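PDB 5UUJ: AlkZ from Streptomyces sahachiroi, which belongs to the AlkZ-like DNA glycosylase family, whose members are built from winged-helix (helix-turn-helix) modules. Local coordinates for residues F21-T26 and G280-G285; E122-V127 and R172-H177; A303-S308 and F343-R348. All blocks are in the same frame, centred on the assembly; numbering follows the deposited sequence.

Contact 1: residues F21-T26 and G280-G285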
ATOM      1  N   PHE A  21      -0.210   6.152  13.053  1.00 13.75           N
ATOM      2  CA  PHE A  21      -0.726   7.503  13.277  1.00 14.33           C
ATOM      3  C   PHE A  21      -2.249   7.554  13.405  1.00 14.63           C
ATOM      4  O   PHE A  21      -2.866   8.574  13.092  1.00 15.66           O
ATOM      5  CB  PHE A  21      -0.285   8.443  12.147  1.00 14.21           C
ATOM      6  CG  PHE A  21       1.200   8.490  11.936  1.00 14.22           C
ATOM      7  CD1 PHE A  21       2.045   8.891  12.957  1.00 16.57           C
ATOM      8  CD2 PHE A  21       1.751   8.150  10.712  1.00 13.73           C
ATOM      9  CE1 PHE A  21       3.415   8.944  12.764  1.00 15.36           C
ATOM     10  CE2 PHE A  21       3.120   8.202  10.512  1.00 14.16           C
ATOM     11  CZ  PHE A  21       3.953   8.599  11.540  1.00 14.87           C
ATOM     12  N   LEU A  22      -2.852   6.467  13.874  1.00 14.56           N
ATOM     13  CA  LEU A  22      -4.300   6.424  14.069  1.00 15.15           C
ATOM     14  C   LEU A  22      -4.701   6.843  15.484  1.00 16.24           C
ATOM     15  O   LEU A  22      -5.630   7.632  15.654  1.00 17.21           O
ATOM     16  CB  LEU A  22      -4.837   5.025  13.757  1.00 14.79           C
ATOM     17  CG  LEU A  22      -4.863   4.665  12.266  1.00 16.17           C
ATOM     18  CD1 LEU A  22      -5.218   3.200  12.064  1.00 14.10           C
ATOM     19  CD2 LEU A  22      -5.842   5.546  11.502  1.00 14.80           C
ATOM     20  N   GLU A  23      -4.009   6.314  16.492  1.00 25.24           N
ATOM     21  CA  GLU A  23      -4.256   6.682  17.890  1.00 22.83           C
ATOM     22  C   GLU A  23      -2.964   6.545  18.695  1.00 25.72           C
ATOM     23  O   GLU A  23      -2.394   5.457  18.749  1.00 28.77           O
ATOM     24  CB  GLU A  23      -5.337   5.794  18.523  1.00 24.83           C
ATOM     25  CG  GLU A  23      -6.707   5.845  17.859  1.00 34.19           C
ATOM     26  CD  GLU A  23      -7.401   7.190  18.016  1.00 40.56           C
ATOM     27  OE1 GLU A  23      -7.134   7.894  19.016  1.00 37.90           O
ATOM     28  OE2 GLU A  23      -8.216   7.537  17.132  1.00 41.01           O
ATOM     29  N   PRO A  24      -2.501   7.632  19.344  1.00 20.72           N
ATOM     30  CA  PRO A  24      -3.090   8.973  19.430  1.00 23.54           C
ATOM     31  C   PRO A  24      -2.956   9.754  18.129  1.00 25.33           C
ATOM     32  O   PRO A  24      -2.365   9.258  17.170  1.00 24.30           O
ATOM     33  CB  PRO A  24      -2.287   9.636  20.551  1.00 25.90           C
ATOM     34  CG  PRO A  24      -0.966   8.965  20.500  1.00 23.59           C
ATOM     35  CD  PRO A  24      -1.248   7.544  20.117  1.00 24.66           C
ATOM     36  N   ARG A  25      -3.499  10.965  18.110  1.00 27.30           N
ATOM     37  CA  ARG A  25      -3.528  11.774  16.900  1.00 27.81           C
ATOM     38  C   ARG A  25      -2.402  12.803  16.866  1.00 31.09           C
ATOM     39  O   ARG A  25      -2.197  13.553  17.821  1.00 34.55           O
ATOM     40  CB  ARG A  25      -4.884  12.473  16.771  1.00 31.58           C
ATOM     41  CG  ARG A  25      -5.966  11.595  16.157  1.00 34.20           C
ATOM     42  CD  ARG A  25      -7.145  11.411  17.081  1.00 38.27           C
ATOM     43  NE  ARG A  25      -8.108  10.453  16.538  1.00 41.16           N
ATOM     44  CZ  ARG A  25      -9.091  10.762  15.696  1.00 38.61           C
ATOM     45  NH1 ARG A  25      -9.264  12.014  15.286  1.00 37.21           N
ATOM     46  NH2 ARG A  25      -9.907   9.813  15.265  1.00 37.56           N
ATOM     47  N   THR A  26      -1.673  12.817  15.754  1.00 19.35           N
ATOM     48  CA  THR A  26      -0.638  13.813  15.507  1.00 19.89           C
ATOM     49  C   THR A  26      -0.846  14.409  14.121  1.00 19.39           C
ATOM     50  O   THR A  26      -1.829  14.098  13.451  1.00 18.85           O
ATOM     51  CB  THR A  26       0.775  13.209  15.603  1.00 19.42           C
ATOM     52  OG1 THR A  26       0.886  12.095  14.708  1.00 17.85           O
ATOM     53  CG2 THR A  26       1.060  12.742  17.011  1.00 20.26           C
ATOM     54  N   GLY A 280     -11.801   1.625  21.645  1.00 21.23           N
ATOM     55  CA  GLY A 280     -12.335   2.770  20.925  1.00 24.99           C
ATOM     56  C   GLY A 280     -12.763   2.480  19.500  1.00 24.41           C
ATOM     57  O   GLY A 280     -12.562   1.380  18.986  1.00 20.93           O
ATOM     58  N   ILE A 281     -13.351   3.490  18.866  1.00 26.02           N
ATOM     59  CA  ILE A 281     -13.854   3.376  17.502  1.00 24.54           C
ATOM     60  C   ILE A 281     -12.979   4.166  16.537  1.00 21.60           C
ATOM     61  O   ILE A 281     -12.493   5.250  16.862  1.00 26.73           O
ATOM     62  CB  ILE A 281     -15.307   3.886  17.390  1.00 26.64           C
ATOM     63  CG1 ILE A 281     -16.211   3.175  18.399  1.00 30.72           C
ATOM     64  CG2 ILE A 281     -15.843   3.703  15.971  1.00 26.54           C
ATOM     65  CD1 ILE A 281     -16.283   1.678  18.225  1.00 30.15           C
ATOM     66  N   ARG A 282     -12.795   3.614  15.345  1.00 24.92           N
ATOM     67  CA  ARG A 282     -12.077   4.298  14.282  1.00 21.02           C
ATOM     68  C   ARG A 282     -12.785   4.032  12.953  1.00 24.99           C
ATOM     69  O   ARG A 282     -13.148   2.894  12.653  1.00 24.15           O
ATOM     70  CB  ARG A 282     -10.619   3.835  14.239  1.00 27.46           C
ATOM     71  CG  ARG A 282      -9.698   4.709  13.412  1.00 26.55           C
ATOM     72  CD  ARG A 282      -9.400   6.049  14.075  1.00 29.20           C
ATOM     73  NE  ARG A 282      -9.153   7.073  13.059  1.00 33.29           N
ATOM     74  CZ  ARG A 282      -8.200   8.001  13.114  1.00 30.53           C
ATOM     75  NH1 ARG A 282      -7.366   8.077  14.143  1.00 28.56           N
ATOM     76  NH2 ARG A 282      -8.084   8.867  12.119  1.00 32.00           N
ATOM     77  N   LEU A 283     -13.007   5.091  12.179  1.00 14.75           N
ATOM     78  CA  LEU A 283     -13.597   4.970  10.850  1.00 14.61           C
ATOM     79  C   LEU A 283     -12.524   5.174   9.793  1.00 14.30           C
ATOM     80  O   LEU A 283     -12.015   6.280   9.617  1.00 17.55           O
ATOM     81  CB  LEU A 283     -14.730   5.982  10.649  1.00 15.36           C
ATOM     82  CG  LEU A 283     -15.997   5.801  11.490  1.00 17.03           C
ATOM     83  CD1 LEU A 283     -17.034   6.843  11.105  1.00 16.83           C
ATOM     84  CD2 LEU A 283     -16.569   4.406  11.338  1.00 16.54           C
ATOM     85  N   LEU A 284     -12.190   4.096   9.094  1.00 13.84           N
ATOM     86  CA  LEU A 284     -11.153   4.127   8.074  1.00 16.44           C
ATOM     87  C   LEU A 284     -11.769   4.109   6.683  1.00 18.39           C
ATOM     88  O   LEU A 284     -12.792   3.463   6.458  1.00 16.07           O
ATOM     89  CB  LEU A 284     -10.205   2.938   8.246  1.00 17.95           C
ATOM     90  CG  LEU A 284      -9.613   2.758   9.648  1.00 18.40           C
ATOM     91  CD1 LEU A 284      -8.768   1.496   9.710  1.00 21.59           C
ATOM     92  CD2 LEU A 284      -8.795   3.971  10.057  1.00 17.82           C
ATOM     93  N   GLY A 285     -11.144   4.823   5.752  1.00 15.35           N
ATOM     94  CA  GLY A 285     -11.594   4.836   4.373  1.00 15.13           C
ATOM     95  C   GLY A 285     -11.380   3.491   3.707  1.00 18.88           C
ATOM     96  O   GLY A 285     -10.868   2.558   4.324  1.00 14.35           O
TER
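Leu22 and Arg282 meet with the CD2 methyl of the leucine lying over one face of the guanidinium, 3.8 Å from Arg282 CZ. The opposite face of the same group is taken by Arg25, whose NH2 stands over the centre of the plane at 3.3 Å from Arg282 CZ, with the two guanidinium planes inclined by 32°. Arg282 CG is anti to its backbone nitrogen (chi1 -166°) and the chain bends at chi2, bringing the guanidinium between Leu22 and Arg25. Glu23 completes a salt-bridge network with the two arginines and probably balances their charge: its OE2 accepts from Arg25 NE at 3.0 Å in a nearly straight bond of 167°, lying in the Arg25 guanidinium plane. A second salt bridge joins Glu23 OE2 to Arg282 NH1 at 3.2 Å, though its bent geometry and the uncertain place of NH1 in the model make it the less secure arm. Beside this network the contact is apolar, Leu22 CD2 touching Leu284 CD2 at 3.6 Å.

In the fold, the contact ties an N-terminal loop to an outermost strand of a mixed sheet. Phe21, with positive phi, is the C-prime residue of the Schellman motif closing helix 9-19; the chain then runs through 21-26, including a cis peptide bond before Pro24, while Arg282 and Leu284 project from strand 281-284.

Further out, Glu357 of helix 351-365 forms a salt bridge with Arg25 NH2, a second carboxylate that, with Glu23, probably offsets the charge of the two arginines. Tyr290 touches both Leu22 and Leu284, extending their apolar patch to helix 289-292.

Contact 2: residues E122-V127 and R172-H177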
ATOM      1  N   GLU A 122      14.385  -5.523 -23.432  1.00 20.22           N
ATOM      2  CA  GLU A 122      14.540  -4.516 -24.474  1.00 21.57           C
ATOM      3  C   GLU A 122      13.688  -3.292 -24.165  1.00 21.08           C
ATOM      4  O   GLU A 122      14.143  -2.154 -24.305  1.00 21.71           O
ATOM      5  CB  GLU A 122      14.163  -5.087 -25.839  1.00 22.98           C
ATOM      6  CG  GLU A 122      15.110  -6.161 -26.344  1.00 25.24           C
ATOM      7  CD  GLU A 122      14.589  -6.857 -27.587  1.00 25.34           C
ATOM      8  OE1 GLU A 122      13.505  -6.480 -28.077  1.00 28.96           O
ATOM      9  OE2 GLU A 122      15.263  -7.785 -28.077  1.00 27.47           O
ATOM     10  N   LEU A 123      12.453  -3.532 -23.735  1.00 20.16           N
ATOM     11  CA  LEU A 123      11.540  -2.452 -23.385  1.00 19.77           C
ATOM     12  C   LEU A 123      12.048  -1.656 -22.195  1.00 18.84           C
ATOM     13  O   LEU A 123      11.915  -0.435 -22.160  1.00 19.07           O
ATOM     14  CB  LEU A 123      10.153  -3.005 -23.076  1.00 19.27           C
ATOM     15  CG  LEU A 123       9.369  -3.500 -24.285  1.00 24.01           C
ATOM     16  CD1 LEU A 123       8.213  -4.363 -23.817  1.00 20.32           C
ATOM     17  CD2 LEU A 123       8.873  -2.328 -25.125  1.00 24.87           C
ATOM     18  N   THR A 124      12.617  -2.356 -21.218  1.00 18.00           N
ATOM     19  CA  THR A 124      13.169  -1.712 -20.034  1.00 18.79           C
ATOM     20  C   THR A 124      14.217  -0.682 -20.447  1.00 18.53           C
ATOM     21  O   THR A 124      14.176   0.471 -20.015  1.00 18.58           O
ATOM     22  CB  THR A 124      13.800  -2.742 -19.074  1.00 17.54           C
ATOM     23  OG1 THR A 124      12.789  -3.640 -18.602  1.00 18.56           O
ATOM     24  CG2 THR A 124      14.454  -2.056 -17.880  1.00 16.70           C
ATOM     25  N   GLU A 125      15.141  -1.113 -21.298  1.00 19.87           N
ATOM     26  CA  GLU A 125      16.220  -0.264 -21.784  1.00 22.47           C
ATOM     27  C   GLU A 125      15.693   0.925 -22.575  1.00 23.73           C
ATOM     28  O   GLU A 125      16.102   2.064 -22.351  1.00 23.29           O
ATOM     29  CB  GLU A 125      17.180  -1.074 -22.664  1.00 22.72           C
ATOM     30  CG  GLU A 125      17.865  -2.224 -21.938  1.00 23.67           C
ATOM     31  CD  GLU A 125      18.495  -3.242 -22.881  1.00 32.53           C
ATOM     32  OE1 GLU A 125      18.413  -3.068 -24.118  1.00 31.70           O
ATOM     33  OE2 GLU A 125      19.076  -4.225 -22.377  1.00 37.28           O
ATOM     34  N   GLU A 126      14.777   0.659 -23.498  1.00 22.12           N
ATOM     35  CA  GLU A 126      14.328   1.686 -24.425  1.00 23.90           C
ATOM     36  C   GLU A 126      13.419   2.705 -23.741  1.00 22.43           C
ATOM     37  O   GLU A 126      13.504   3.901 -24.019  1.00 23.36           O
ATOM     38  CB  GLU A 126      13.611   1.048 -25.614  1.00 24.08           C
ATOM     39  CG  GLU A 126      13.652   1.890 -26.872  1.00 31.35           C
ATOM     40  CD  GLU A 126      15.062   2.090 -27.403  1.00 29.72           C
ATOM     41  OE1 GLU A 126      15.265   3.031 -28.196  1.00 36.24           O
ATOM     42  OE2 GLU A 126      15.965   1.309 -27.033  1.00 32.12           O
ATOM     43  N   VAL A 127      12.556   2.234 -22.847  1.00 20.86           N
ATOM     44  CA  VAL A 127      11.662   3.126 -22.115  1.00 20.14           C
ATOM     45  C   VAL A 127      12.486   4.066 -21.235  1.00 20.10           C
ATOM     46  O   VAL A 127      12.183   5.253 -21.133  1.00 20.45           O
ATOM     47  CB  VAL A 127      10.645   2.333 -21.259  1.00 18.78           C
ATOM     48  CG1 VAL A 127       9.984   3.218 -20.198  1.00 18.10           C
ATOM     49  CG2 VAL A 127       9.588   1.710 -22.157  1.00 19.27           C
ATOM     50  N   ARG A 172      11.559  -2.274 -12.062  1.00 16.77           N
ATOM     51  CA  ARG A 172      12.973  -2.074 -12.372  1.00 15.20           C
ATOM     52  C   ARG A 172      13.367  -0.603 -12.238  1.00 15.40           C
ATOM     53  O   ARG A 172      14.544  -0.260 -12.323  1.00 16.61           O
ATOM     54  CB  ARG A 172      13.295  -2.591 -13.774  1.00 15.48           C
ATOM     55  CG  ARG A 172      13.663  -4.065 -13.784  1.00 20.26           C
ATOM     56  CD  ARG A 172      13.494  -4.696 -15.151  1.00 17.64           C
ATOM     57  NE  ARG A 172      14.044  -6.046 -15.183  1.00 16.26           N
ATOM     58  CZ  ARG A 172      14.192  -6.771 -16.287  1.00 18.88           C
ATOM     59  NH1 ARG A 172      13.832  -6.284 -17.469  1.00 21.68           N
ATOM     60  NH2 ARG A 172      14.708  -7.988 -16.208  1.00 16.08           N
ATOM     61  N   GLY A 173      12.376   0.258 -12.022  1.00 16.33           N
ATOM     62  CA  GLY A 173      12.621   1.662 -11.745  1.00 16.25           C
ATOM     63  C   GLY A 173      12.881   2.531 -12.960  1.00 17.04           C
ATOM     64  O   GLY A 173      13.531   3.568 -12.837  1.00 17.33           O
ATOM     65  N   VAL A 174      12.375   2.130 -14.124  1.00 19.10           N
ATOM     66  CA  VAL A 174      12.573   2.909 -15.344  1.00 18.25           C
ATOM     67  C   VAL A 174      11.328   3.704 -15.726  1.00 17.98           C
ATOM     68  O   VAL A 174      11.340   4.431 -16.716  1.00 18.71           O
ATOM     69  CB  VAL A 174      12.986   2.014 -16.541  1.00 20.48           C
ATOM     70  CG1 VAL A 174      14.295   1.301 -16.242  1.00 19.90           C
ATOM     71  CG2 VAL A 174      11.895   1.009 -16.892  1.00 19.15           C
ATOM     72  N   LEU A 175      10.255   3.575 -14.950  1.00 19.65           N
ATOM     73  CA  LEU A 175       9.081   4.412 -15.176  1.00 19.79           C
ATOM     74  C   LEU A 175       8.259   4.612 -13.914  1.00 18.94           C
ATOM     75  O   LEU A 175       8.246   3.776 -13.010  1.00 16.76           O
ATOM     76  CB  LEU A 175       8.193   3.833 -16.295  1.00 22.44           C
ATOM     77  CG  LEU A 175       7.323   2.578 -16.130  1.00 22.37           C
ATOM     78  CD1 LEU A 175       6.058   2.812 -15.327  1.00 26.23           C
ATOM     79  CD2 LEU A 175       6.934   2.075 -17.509  1.00 26.24           C
ATOM     80  N   CYS A 176       7.588   5.756 -13.872  1.00 16.29           N
ATOM     81  CA  CYS A 176       6.656   6.095 -12.810  1.00 20.89           C
ATOM     82  C   CYS A 176       5.735   7.165 -13.369  1.00 19.82           C
ATOM     83  O   CYS A 176       5.932   7.611 -14.496  1.00 17.46           O
ATOM     84  CB  CYS A 176       7.386   6.596 -11.563  1.00 20.78           C
ATOM     85  SG  CYS A 176       8.360   8.102 -11.835  1.00 17.73           S
ATOM     86  N   HIS A 177       4.738   7.581 -12.598  1.00 20.76           N
ATOM     87  CA  HIS A 177       3.866   8.664 -13.034  1.00 17.08           C
ATOM     88  C   HIS A 177       4.623   9.984 -13.091  1.00 19.40           C
ATOM     89  O   HIS A 177       5.429  10.289 -12.212  1.00 18.49           O
ATOM     90  CB  HIS A 177       2.667   8.821 -12.100  1.00 17.95           C
ATOM     91  CG  HIS A 177       1.572   7.827 -12.333  1.00 23.39           C
ATOM     92  ND1 HIS A 177       0.243   8.144 -12.187  1.00 27.91           N
ATOM     93  CD2 HIS A 177       1.614   6.523 -12.695  1.00 22.92           C
ATOM     94  CE1 HIS A 177      -0.496   7.079 -12.450  1.00 23.70           C
ATOM     95  NE2 HIS A 177       0.315   6.082 -12.761  1.00 20.86           N
TER
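Thr124 and Val174 mark the closest backbone approach, 6.6 Å between their CA atoms, where one face of helix 117-130 meets the turn leaving helix 162-172. That turn is a Schellman motif: Gly173 has positive phi, and two backbone bonds lead back into the last helical turn. The chain then passes through Val174 and Leu175 into the short strand 176-177, which pairs with strand 186-188, so the contact packs a helix against a helix-to-strand connection.

The apolar part is made by methyl groups. Thr124 CG2 lies 3.7 Å from Val174 CG1, the two side chains crossing at about a right angle. One helical turn later, Val127 presents CG1, swung across from the backbone N by a chi1 of 164°, to the far end of the connection: it comes within 4.2 Å of Leu175 CD2 and within 4.4 Å of Val174 CG2. These are loose contacts, and Leu169 of helix 162-172 supplements them by touching Thr124, Val127, Val174 and Leu175.

The polar part lies on the other side of Thr124, whose two branches are thus put to different uses. Its hydroxyl turns to Arg172 and its methyl to the valine. The arginine chain is extended from CG to NE and passes across the threonine, so that its aliphatic portion also makes contact, CD being 3.9 Å from Thr124 CG2. Each polar end has a further partner one helical turn or less before the segment: Asp121 forms a salt bridge with Arg172 NH1, and Thr124 OG1 is hydrogen-bonded to the carbonyl oxygen of Val120. Across the contact itself, Arg172 NH1 donates to Thr124 OG1 at 3.1 Å and 153°, with the oxygen only 4° out of the guanidinium plane.

Contact 3: residues A303-S308 and F343-R348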
ATOM      1  N   ALA A 303     -13.581 -11.338  10.862  1.00 24.85           N
ATOM      2  CA  ALA A 303     -14.187 -12.665  10.906  1.00 27.37           C
ATOM      3  C   ALA A 303     -14.453 -13.193   9.493  1.00 28.64           C
ATOM      4  O   ALA A 303     -14.926 -12.450   8.632  1.00 26.50           O
ATOM      5  CB  ALA A 303     -15.477 -12.625  11.710  1.00 23.83           C
ATOM      6  N   PRO A 304     -14.146 -14.480   9.247  1.00 33.04           N
ATOM      7  CA  PRO A 304     -14.268 -15.018   7.887  1.00 33.00           C
ATOM      8  C   PRO A 304     -15.685 -14.937   7.325  1.00 32.28           C
ATOM      9  O   PRO A 304     -15.846 -14.742   6.121  1.00 38.34           O
ATOM     10  CB  PRO A 304     -13.828 -16.481   8.043  1.00 33.90           C
ATOM     11  CG  PRO A 304     -14.002 -16.791   9.485  1.00 36.90           C
ATOM     12  CD  PRO A 304     -13.724 -15.512  10.210  1.00 31.78           C
ATOM     13  N   GLU A 305     -16.695 -15.070   8.180  1.00 31.05           N
ATOM     14  CA  GLU A 305     -18.076 -15.051   7.711  1.00 35.51           C
ATOM     15  C   GLU A 305     -18.517 -13.644   7.300  1.00 33.58           C
ATOM     16  O   GLU A 305     -19.539 -13.481   6.635  1.00 40.78           O
ATOM     17  CB  GLU A 305     -19.025 -15.607   8.782  1.00 33.86           C
ATOM     18  CG  GLU A 305     -19.180 -14.752  10.039  1.00 36.43           C
ATOM     19  CD  GLU A 305     -18.164 -15.083  11.119  1.00 43.39           C
ATOM     20  OE1 GLU A 305     -17.087 -15.631  10.792  1.00 42.08           O
ATOM     21  OE2 GLU A 305     -18.450 -14.798  12.303  1.00 47.55           O
ATOM     22  N   HIS A 306     -17.746 -12.635   7.697  1.00 31.97           N
ATOM     23  CA  HIS A 306     -18.064 -11.245   7.374  1.00 28.73           C
ATOM     24  C   HIS A 306     -17.127 -10.666   6.317  1.00 26.76           C
ATOM     25  O   HIS A 306     -17.205  -9.480   5.995  1.00 29.60           O
ATOM     26  CB  HIS A 306     -18.000 -10.381   8.636  1.00 29.61           C
ATOM     27  CG  HIS A 306     -19.035 -10.726   9.660  1.00 30.92           C
ATOM     28  ND1 HIS A 306     -20.300 -11.158   9.324  1.00 33.23           N
ATOM     29  CD2 HIS A 306     -18.991 -10.706  11.013  1.00 28.92           C
ATOM     30  CE1 HIS A 306     -20.991 -11.389  10.425  1.00 33.31           C
ATOM     31  NE2 HIS A 306     -20.220 -11.121  11.465  1.00 34.13           N
ATOM     32  N   ARG A 307     -16.246 -11.500   5.776  1.00 31.82           N
ATOM     33  CA  ARG A 307     -15.208 -11.029   4.866  1.00 35.72           C
ATOM     34  C   ARG A 307     -15.784 -10.503   3.549  1.00 38.15           C
ATOM     35  O   ARG A 307     -15.300  -9.510   3.005  1.00 33.08           O
ATOM     36  CB  ARG A 307     -14.205 -12.151   4.587  1.00 42.22           C
ATOM     37  CG  ARG A 307     -12.957 -11.690   3.856  1.00 47.19           C
ATOM     38  CD  ARG A 307     -11.991 -12.835   3.590  1.00 48.41           C
ATOM     39  NE  ARG A 307     -11.006 -12.474   2.571  1.00 49.51           N
ATOM     40  CZ  ARG A 307     -11.170 -12.655   1.261  1.00 53.06           C
ATOM     41  NH1 ARG A 307     -12.286 -13.202   0.787  1.00 49.08           N
ATOM     42  NH2 ARG A 307     -10.213 -12.289   0.417  1.00 53.04           N
ATOM     43  N   SER A 308     -16.819 -11.165   3.046  1.00 27.01           N
ATOM     44  CA  SER A 308     -17.412 -10.804   1.762  1.00 31.45           C
ATOM     45  C   SER A 308     -18.082  -9.431   1.806  1.00 31.13           C
ATOM     46  O   SER A 308     -18.304  -8.815   0.767  1.00 33.82           O
ATOM     47  CB  SER A 308     -18.428 -11.861   1.327  1.00 32.79           C
ATOM     48  OG  SER A 308     -19.510 -11.928   2.237  1.00 36.74           O
ATOM     49  N   PHE A 343     -21.921  -5.381  11.271  1.00 28.50           N
ATOM     50  CA  PHE A 343     -22.231  -6.783  11.051  1.00 27.05           C
ATOM     51  C   PHE A 343     -23.334  -7.210  12.019  1.00 31.46           C
ATOM     52  O   PHE A 343     -23.535  -6.566  13.049  1.00 31.87           O
ATOM     53  CB  PHE A 343     -20.984  -7.650  11.240  1.00 30.87           C
ATOM     54  CG  PHE A 343     -19.832  -7.261  10.356  1.00 29.40           C
ATOM     55  CD1 PHE A 343     -20.052  -6.749   9.086  1.00 27.94           C
ATOM     56  CD2 PHE A 343     -18.527  -7.406  10.797  1.00 24.37           C
ATOM     57  CE1 PHE A 343     -18.991  -6.392   8.272  1.00 25.53           C
ATOM     58  CE2 PHE A 343     -17.462  -7.051   9.988  1.00 25.10           C
ATOM     59  CZ  PHE A 343     -17.693  -6.542   8.724  1.00 24.04           C
ATOM     60  N   PRO A 344     -24.055  -8.294  11.688  1.00 35.23           N
ATOM     61  CA  PRO A 344     -25.165  -8.774  12.522  1.00 36.15           C
ATOM     62  C   PRO A 344     -24.801  -8.995  13.991  1.00 37.50           C
ATOM     63  O   PRO A 344     -25.576  -8.610  14.866  1.00 40.95           O
ATOM     64  CB  PRO A 344     -25.542 -10.103  11.858  1.00 34.52           C
ATOM     65  CG  PRO A 344     -25.171  -9.925  10.436  1.00 32.08           C
ATOM     66  CD  PRO A 344     -23.931  -9.077  10.444  1.00 40.42           C
ATOM     67  N   ASP A 345     -23.646  -9.596  14.254  1.00 47.67           N
ATOM     68  CA  ASP A 345     -23.267  -9.967  15.617  1.00 47.63           C
ATOM     69  C   ASP A 345     -22.383  -8.918  16.289  1.00 46.08           C
ATOM     70  O   ASP A 345     -21.708  -9.208  17.275  1.00 47.16           O
ATOM     71  CB  ASP A 345     -22.547 -11.317  15.612  1.00 49.24           C
ATOM     72  CG  ASP A 345     -21.203 -11.259  14.910  1.00 53.73           C
ATOM     73  OD1 ASP A 345     -21.016 -10.373  14.048  1.00 51.94           O
ATOM     74  OD2 ASP A 345     -20.334 -12.103  15.217  1.00 58.44           O
ATOM     75  N   THR A 346     -22.391  -7.701  15.756  1.00 38.66           N
ATOM     76  CA  THR A 346     -21.555  -6.628  16.285  1.00 34.40           C
ATOM     77  C   THR A 346     -22.238  -5.942  17.464  1.00 36.82           C
ATOM     78  O   THR A 346     -23.456  -5.759  17.474  1.00 35.61           O
ATOM     79  CB  THR A 346     -21.223  -5.591  15.188  1.00 34.12           C
ATOM     80  OG1 THR A 346     -20.317  -6.172  14.243  1.00 35.15           O
ATOM     81  CG2 THR A 346     -20.581  -4.344  15.771  1.00 28.11           C
ATOM     82  N   GLU A 347     -21.439  -5.569  18.459  1.00 54.32           N
ATOM     83  CA  GLU A 347     -21.937  -4.891  19.649  1.00 54.08           C
ATOM     84  C   GLU A 347     -22.490  -3.514  19.296  1.00 54.82           C
ATOM     85  O   GLU A 347     -22.052  -2.899  18.327  1.00 54.66           O
ATOM     86  CB  GLU A 347     -20.818  -4.758  20.682  1.00 56.58           C
ATOM     87  CG  GLU A 347     -21.302  -4.605  22.112  1.00 62.43           C
ATOM     88  CD  GLU A 347     -20.202  -4.143  23.051  1.00 63.08           C
ATOM     89  OE1 GLU A 347     -19.262  -4.926  23.303  1.00 63.44           O
ATOM     90  OE2 GLU A 347     -20.273  -2.991  23.531  1.00 63.02           O
ATOM     91  N   ARG A 348     -23.447  -3.032  20.084  1.00 65.53           N
ATOM     92  CA  ARG A 348     -24.037  -1.714  19.849  1.00 65.04           C
ATOM     93  C   ARG A 348     -22.969  -0.626  19.867  1.00 61.14           C
ATOM     94  O   ARG A 348     -22.268  -0.448  20.861  1.00 60.20           O
ATOM     95  CB  ARG A 348     -25.109  -1.407  20.896  1.00 68.53           C
ATOM     96  CG  ARG A 348     -26.511  -1.271  20.326  1.00 70.73           C
ATOM     97  CD  ARG A 348     -27.519  -0.952  21.421  1.00 74.76           C
ATOM     98  NE  ARG A 348     -28.892  -0.906  20.920  1.00 76.24           N
ATOM     99  CZ  ARG A 348     -29.962  -0.701  21.684  1.00 78.29           C
ATOM    100  NH1 ARG A 348     -29.830  -0.524  22.993  1.00 78.99           N
ATOM    101  NH2 ARG A 348     -31.172  -0.675  21.140  1.00 77.49           N
TER
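His306 NE2 donates to Asp345 OD1 at 2.8 Å with an N-H...O angle of 149°. The bond is somewhat skewed at both ends: the oxygen is tilted from the imidazole plane, and the nitrogen approaches from above the carboxylate plane. Asp345 reaches it with CG between its backbone nitrogen and carbonyl carbon (chi1 67°), within a type I beta turn that runs from Phe343 to Thr346 and is closed by the backbone bond from Thr346 N to Phe343 O.

The turn also provides the apolar partners. Phe343 forms an offset stack with His306, the ring centroids 4.4 Å apart and the planes inclined by 28°. The two side chains run antiparallel, so each CB lies over the other's ring: His306 CB is 3.7 Å from the Phe343 centroid, and Phe343 CB is 3.6 Å from the His306 centroid, two reciprocal CH-pi contacts. Over the opposite face of the imidazole lies CG of its own neighbour Glu305, while Pro344 CD approaches His306 CE1 at 3.7 Å.

The arrangement joins the approach to helix 307-310 with the loop between strand 337-342 and helix 351-365, at the surface of the protein. Phe343 continues inward from the stack onto Ala309 and Val310.

Held between Phe343 and Glu305 and bonded at NE2, the imidazole has its rotation well defined. The Asp345 carboxylate, with that of Glu305 nearby, would be expected to favour a protonated, positively charged histidine.

Contacts 1 and 3 lie in the same part of the molecule, their centres 20 Å apart and their nearest atoms about 7 Å apart without touching. The mixed sheet relates them: contact 1 uses its outermost strand 281-284, while the 343-348 loop of contact 3 follows strand 337-342 and leads toward helix 351-365, the helix whose Glu357 pairs with Arg25. Contact 2 is remote, its centre 38 Å from that of contact 1 and 44 Å from that of contact 3, on the opposite side of the chain's centre from both. In sequence, contact 2 falls wholly between the two segments of contact 1, whereas contact 3 begins after both have closed.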